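Local coordinates for extracellular solute-binding protein family 1 (Alicyclobacillus acidocaldarius subsp. acidocaldarius, PDB 4OVJ) that probably binds a solute outside the cell, possibly a sugar, and delivers it to an ABC transporter, at residues G204-L218 and Q399-L413. Sequence-based numbering, arbitrary orientation. Where two conformers were deposited one is given.
Sequences GTKLGFTESTLVSYL and QQGAEQFMQEANDLL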
loop_
_atom_site.group_PDB
_atom_site.type_symbol
_atom_site.label_atom_id
_atom_site.label_comp_id
_atom_site.label_asym_id
_atom_site.label_seq_id
_atom_site.Cartn_x
_atom_site.Cartn_y
_atom_site.Cartn_z
ATOM N N GLY A 204 5.305 -8.425 -17.274
ATOM C CA GLY A 204 6.595 -8.075 -16.711
ATOM C C GLY A 204 7.763 -8.406 -17.629
ATOM O O GLY A 204 8.870 -8.622 -17.142
ATOM N N THR A 205 7.531 -8.426 -18.946
ATOM C CA THR A 205 8.597 -8.702 -19.920
ATOM C C THR A 205 9.305 -7.437 -20.408
ATOM O O THR A 205 10.385 -7.512 -20.998
ATOM C CB THR A 205 8.081 -9.473 -21.159
ATOM O OG1 THR A 205 7.077 -8.707 -21.845
ATOM C CG2 THR A 205 7.513 -10.830 -20.745
ATOM N N LYS A 206 8.689 -6.281 -20.183
ATOM C CA LYS A 206 9.340 -5.012 -20.472
ATOM C C LYS A 206 8.719 -3.900 -19.641
ATOM O O LYS A 206 7.698 -4.100 -18.988
ATOM C CB LYS A 206 9.282 -4.668 -21.958
ATOM C CG LYS A 206 7.961 -4.887 -22.644
ATOM C CD LYS A 206 8.006 -4.499 -24.121
ATOM C CE LYS A 206 8.982 -5.367 -24.900
ATOM N NZ LYS A 206 8.704 -5.329 -26.360
ATOM N N LEU A 207 9.357 -2.740 -19.663
ATOM C CA LEU A 207 8.815 -1.574 -18.986
ATOM C C LEU A 207 7.532 -1.178 -19.688
ATOM O O LEU A 207 7.392 -1.368 -20.897
ATOM C CB LEU A 207 9.815 -0.427 -18.998
ATOM C CG LEU A 207 11.121 -0.695 -18.243
ATOM C CD1 LEU A 207 12.040 0.496 -18.390
ATOM C CD2 LEU A 207 10.864 -0.977 -16.771
ATOM N N GLY A 208 6.600 -0.628 -18.922
ATOM C CA GLY A 208 5.284 -0.291 -19.438
ATOM C C GLY A 208 5.059 1.185 -19.684
ATOM O O GLY A 208 3.914 1.620 -19.797
ATOM N N PHE A 209 6.133 1.963 -19.752
ATOM C CA PHE A 209 6.032 3.401 -19.968
ATOM C C PHE A 209 7.069 3.851 -20.985
ATOM O O PHE A 209 8.011 3.122 -21.295
ATOM C CB PHE A 209 6.248 4.155 -18.657
ATOM C CG PHE A 209 7.589 3.897 -18.043
ATOM C CD1 PHE A 209 8.689 4.687 -18.370
ATOM C CD2 PHE A 209 7.766 2.832 -17.167
ATOM C CE1 PHE A 209 9.927 4.432 -17.818
ATOM C CE2 PHE A 209 9.002 2.583 -16.603
ATOM C CZ PHE A 209 10.086 3.381 -16.937
ATOM N N THR A 210 6.897 5.074 -21.474
ATOM C CA THR A 210 7.784 5.645 -22.480
ATOM C C THR A 210 8.794 6.598 -21.852
ATOM O O THR A 210 8.623 7.080 -20.732
ATOM C CB THR A 210 6.989 6.449 -23.509
ATOM O OG1 THR A 210 6.338 7.538 -22.852
ATOM C CG2 THR A 210 5.957 5.575 -24.208
ATOM N N GLU A 211 9.843 6.902 -22.606
ATOM C CA GLU A 211 10.854 7.843 -22.144
ATOM C C GLU A 211 10.261 9.202 -21.797
ATOM O O GLU A 211 10.632 9.797 -20.785
ATOM C CB GLU A 211 11.946 7.991 -23.192
ATOM C CG GLU A 211 13.154 8.760 -22.717
ATOM C CD GLU A 211 14.222 8.809 -23.780
ATOM O OE1 GLU A 211 14.695 7.726 -24.188
ATOM O OE2 GLU A 211 14.574 9.918 -24.215
ATOM N N SER A 212 9.351 9.671 -22.636
ATOM C CA SER A 212 8.690 10.949 -22.446
ATOM C C SER A 212 8.028 11.058 -21.073
ATOM O O SER A 212 8.136 12.070 -20.384
ATOM C CB SER A 212 7.633 11.112 -23.528
ATOM O OG SER A 212 7.165 12.428 -23.546
ATOM N N THR A 213 7.337 9.998 -20.684
ATOM C CA THR A 213 6.645 9.954 -19.394
ATOM C C THR A 213 7.622 10.078 -18.221
ATOM O O THR A 213 7.371 10.805 -17.256
ATOM C CB THR A 213 5.881 8.645 -19.288
ATOM O OG1 THR A 213 4.944 8.586 -20.369
ATOM C CG2 THR A 213 5.169 8.525 -17.939
ATOM N N LEU A 214 8.747 9.383 -18.316
ATOM C CA LEU A 214 9.754 9.460 -17.263
ATOM C C LEU A 214 10.452 10.818 -17.260
ATOM O O LEU A 214 10.661 11.399 -16.211
ATOM C CB LEU A 214 10.772 8.336 -17.385
ATOM C CG LEU A 214 11.933 8.318 -16.392
ATOM C CD1 LEU A 214 11.424 8.402 -14.967
ATOM C CD2 LEU A 214 12.733 7.043 -16.620
ATOM N N VAL A 215 10.788 11.337 -18.436
ATOM C CA VAL A 215 11.444 12.643 -18.504
ATOM C C VAL A 215 10.545 13.758 -17.956
ATOM O O VAL A 215 11.031 14.660 -17.273
ATOM C CB VAL A 215 11.929 12.969 -19.934
ATOM C CG1 VAL A 215 12.437 14.402 -20.021
ATOM C CG2 VAL A 215 13.044 12.013 -20.316
ATOM N N SER A 216 9.244 13.693 -18.220
ATOM C CA SER A 216 8.346 14.738 -17.706
ATOM C C SER A 216 8.286 14.696 -16.170
ATOM O O SER A 216 8.250 15.738 -15.505
ATOM C CB SER A 216 6.958 14.667 -18.351
ATOM O OG SER A 216 6.266 13.491 -17.980
ATOM N N TYR A 217 8.316 13.491 -15.609
ATOM C CA TYR A 217 8.365 13.325 -14.149
ATOM C C TYR A 217 9.659 13.892 -13.594
ATOM O O TYR A 217 9.665 14.685 -12.642
ATOM C CB TYR A 217 8.257 11.843 -13.839
ATOM C CG TYR A 217 8.515 11.381 -12.431
ATOM C CD1 TYR A 217 7.503 11.334 -11.494
ATOM C CD2 TYR A 217 9.751 10.889 -12.069
ATOM C CE1 TYR A 217 7.718 10.847 -10.217
ATOM C CE2 TYR A 217 9.983 10.401 -10.802
ATOM C CZ TYR A 217 8.956 10.377 -9.880
ATOM O OH TYR A 217 9.181 9.860 -8.637
ATOM N N LEU A 218 10.768 13.504 -14.194
ATOM C CA LEU A 218 12.061 13.994 -13.723
ATOM C C LEU A 218 12.163 15.521 -13.819
ATOM O O LEU A 218 12.698 16.168 -12.919
ATOM C CB LEU A 218 13.193 13.332 -14.492
ATOM C CG LEU A 218 13.358 11.824 -14.302
ATOM C CD1 LEU A 218 14.393 11.340 -15.298
ATOM C CD2 LEU A 218 13.742 11.443 -12.882
ATOM N N GLN A 399 16.946 13.415 -19.522
ATOM C CA GLN A 399 16.808 12.586 -20.720
ATOM C C GLN A 399 17.872 11.499 -20.738
ATOM O O GLN A 399 17.568 10.351 -21.081
ATOM C CB GLN A 399 16.853 13.421 -21.996
ATOM C CG GLN A 399 16.443 12.659 -23.258
ATOM C CD GLN A 399 17.511 11.736 -23.828
ATOM O OE1 GLN A 399 17.191 10.726 -24.468
ATOM N NE2 GLN A 399 18.777 12.074 -23.620
ATOM N N GLN A 400 19.102 11.854 -20.351
ATOM C CA GLN A 400 20.204 10.889 -20.307
ATOM C C GLN A 400 19.939 9.786 -19.289
ATOM O O GLN A 400 20.135 8.607 -19.580
ATOM C CB GLN A 400 21.539 11.584 -19.979
ATOM C CG GLN A 400 22.146 12.374 -21.134
ATOM C CD GLN A 400 23.285 13.293 -20.700
ATOM O OE1 GLN A 400 23.507 13.536 -19.506
ATOM N NE2 GLN A 400 24.012 13.814 -21.674
ATOM N N GLY A 401 19.495 10.178 -18.098
ATOM C CA GLY A 401 19.179 9.235 -17.034
ATOM C C GLY A 401 18.031 8.314 -17.405
ATOM O O GLY A 401 18.117 7.099 -17.199
ATOM N N ALA A 402 16.964 8.891 -17.965
ATOM C CA ALA A 402 15.822 8.103 -18.419
ATOM C C ALA A 402 16.264 7.063 -19.449
ATOM O O ALA A 402 15.957 5.883 -19.291
ATOM C CB ALA A 402 14.738 8.997 -18.986
ATOM N N GLU A 403 17.005 7.492 -20.473
ATOM C CA GLU A 403 17.461 6.572 -21.522
ATOM C C GLU A 403 18.314 5.444 -20.986
ATOM O O GLU A 403 18.108 4.280 -21.327
ATOM C CB GLU A 403 18.238 7.314 -22.607
ATOM C CG GLU A 403 17.316 7.801 -23.693
ATOM C CD GLU A 403 17.947 7.857 -25.070
ATOM O OE1 GLU A 403 19.177 8.050 -25.163
ATOM O OE2 GLU A 403 17.189 7.716 -26.060
ATOM N N GLN A 404 19.263 5.803 -20.132
ATOM C CA GLN A 404 20.193 4.849 -19.548
ATOM C C GLN A 404 19.463 3.846 -18.659
ATOM O O GLN A 404 19.649 2.633 -18.793
ATOM C CB GLN A 404 21.262 5.604 -18.746
ATOM C CG GLN A 404 22.388 4.738 -18.214
ATOM C CD GLN A 404 23.600 5.554 -17.781
ATOM O OE1 GLN A 404 23.670 6.022 -16.646
ATOM N NE2 GLN A 404 24.566 5.717 -18.684
ATOM N N PHE A 405 18.614 4.354 -17.773
ATOM C CA PHE A 405 17.857 3.492 -16.870
ATOM C C PHE A 405 16.965 2.504 -17.623
ATOM O O PHE A 405 16.892 1.337 -17.257
ATOM C CB PHE A 405 16.998 4.293 -15.879
ATOM C CG PHE A 405 15.944 3.454 -15.215
ATOM C CD1 PHE A 405 16.284 2.602 -14.175
ATOM C CD2 PHE A 405 14.632 3.461 -15.671
ATOM C CE1 PHE A 405 15.337 1.790 -13.580
ATOM C CE2 PHE A 405 13.680 2.649 -15.080
ATOM C CZ PHE A 405 14.033 1.814 -14.032
HETATM N N MSE A 406 16.278 2.991 -18.653
HETATM C CA MSE A 406 15.303 2.185 -19.394
HETATM C C MSE A 406 15.977 1.113 -20.195
HETATM O O MSE A 406 15.489 -0.018 -20.241
HETATM C CB MSE A 406 14.475 3.070 -20.310
HETATM C CG MSE A 406 13.482 3.868 -19.485
HETATM SE SE MSE A 406 12.437 5.051 -20.638
HETATM C CE MSE A 406 11.321 3.624 -21.427
ATOM N N GLN A 407 17.103 1.441 -20.828
ATOM C CA GLN A 407 17.854 0.446 -21.597
ATOM C C GLN A 407 18.310 -0.675 -20.661
ATOM O O GLN A 407 18.150 -1.857 -20.965
ATOM C CB GLN A 407 19.066 1.093 -22.275
ATOM C CG GLN A 407 19.836 0.163 -23.200
ATOM C CD GLN A 407 21.180 0.734 -23.620
ATOM O OE1 GLN A 407 21.733 1.630 -22.969
ATOM N NE2 GLN A 407 21.724 0.203 -24.710
ATOM N N GLU A 408 18.851 -0.284 -19.512
ATOM C CA GLU A 408 19.331 -1.226 -18.504
ATOM C C GLU A 408 18.229 -2.155 -18.001
ATOM O O GLU A 408 18.401 -3.379 -17.990
ATOM C CB GLU A 408 19.959 -0.458 -17.338
ATOM C CG GLU A 408 20.351 -1.307 -16.138
ATOM C CD GLU A 408 21.294 -0.593 -15.171
ATOM O OE1 GLU A 408 21.712 -1.232 -14.179
ATOM O OE2 GLU A 408 21.619 0.596 -15.392
ATOM N N ALA A 409 17.106 -1.565 -17.587
ATOM C CA ALA A 409 15.982 -2.314 -17.052
ATOM C C ALA A 409 15.373 -3.240 -18.109
ATOM O O ALA A 409 15.094 -4.395 -17.819
ATOM C CB ALA A 409 14.925 -1.359 -16.501
ATOM N N ASN A 410 15.171 -2.736 -19.329
ATOM C CA ASN A 410 14.604 -3.560 -20.406
ATOM C C ASN A 410 15.514 -4.723 -20.776
ATOM O O ASN A 410 15.025 -5.814 -21.073
ATOM C CB ASN A 410 14.249 -2.731 -21.647
ATOM C CG ASN A 410 12.865 -2.096 -21.553
ATOM O OD1 ASN A 410 11.918 -2.718 -21.073
ATOM N ND2 ASN A 410 12.741 -0.862 -22.036
ATOM N N ASP A 411 16.826 -4.497 -20.740
ATOM C CA ASP A 411 17.809 -5.569 -20.995
ATOM C C ASP A 411 17.730 -6.657 -19.926
ATOM O O ASP A 411 17.781 -7.851 -20.231
ATOM C CB ASP A 411 19.246 -5.012 -21.046
ATOM C CG ASP A 411 19.579 -4.339 -22.379
ATOM O OD1 ASP A 411 18.810 -4.503 -23.354
ATOM O OD2 ASP A 411 20.629 -3.651 -22.455
ATOM N N LEU A 412 17.610 -6.231 -18.673
ATOM C CA LEU A 412 17.451 -7.147 -17.553
ATOM C C LEU A 412 16.141 -7.939 -17.646
ATOM O O LEU A 412 16.124 -9.152 -17.430
ATOM C CB LEU A 412 17.493 -6.357 -16.251
ATOM C CG LEU A 412 17.426 -7.118 -14.933
ATOM C CD1 LEU A 412 18.495 -8.197 -14.866
ATOM C CD2 LEU A 412 17.589 -6.135 -13.783
ATOM N N LEU A 413 15.041 -7.263 -17.966
ATOM C CA LEU A 413 13.768 -7.956 -18.116
ATOM C C LEU A 413 13.765 -8.967 -19.269
ATOM O O LEU A 413 13.077 -9.976 -19.187
ATOM C CB LEU A 413 12.636 -6.963 -18.313
ATOM C CG LEU A 413 12.351 -6.080 -17.100
ATOM C CD1 LEU A 413 11.356 -5.008 -17.519
ATOM C CD2 LEU A 413 11.831 -6.891 -15.932
HETATM O O HOH W 1 12.417 -5.914 -22.194
HETATM O O HOH W 2 9.623 -0.817 -22.619
#
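Helix 211-218 crosses helix 399-413 with 135° between their N-to-C directions and a closest axis approach of 9.1 Å, while residues 204-210 run antiparallel along the C-terminal half of helix 399-413. Leu207 is the main anchor of 204-210: CD1 lies 3.8 Å from Met406 CG and also meets Ala409 CB, whereas CD2 touches Leu413 CD1, the two leucines crossing at about a right angle. Beside it Asn410 accepts from the backbone: Leu207 N donates to its OD1 in the carbonyl plane at 2.9 Å and 174°. Water 2 bridges Asn410 ND2 to Leu207 O, and water 1 joins the backbone carbonyls of Thr205 and Asn410. An alanine in place of Asn410 would probably leave Leu207 N without its acceptor and water 2 without its amide mate, letting 204-210 shift on the helix. Met406, a selenomethionine, places SE 3.5 Å from Glu211 CA and oblique to the Phe209 ring, 5.0 Å from the centroid, as a Met-aromatic contact; its bend at chi3 turns CE toward Phe209 O (3.4 Å). Phe209 CZ meets Phe405 CE2 edge to edge at 4.1 Å, their side chains crossing nearly perpendicularly. At the helix crossing Ala402 is a small knob among Glu211, Leu214, Val215 and Leu218; its CB is 3.7 Å from Leu214 CD2. Glu211, with CG anti to N (chi1 -170°), extends across to helix 399-413, CG against Ala402 CB and CB beside Met406 SE. Helices 185-194 and 377-392 flank the hydrophobic side, with Trp185 against Leu207 and Ile380 against Phe405. Knobs-into-holes packing at the crossing, with the grip of Leu207 and Asn410, fastens helix 398-414 onto a largely helical part of one lobe, in keeping with the two-lobed periplasmic-binding-protein fold of this family.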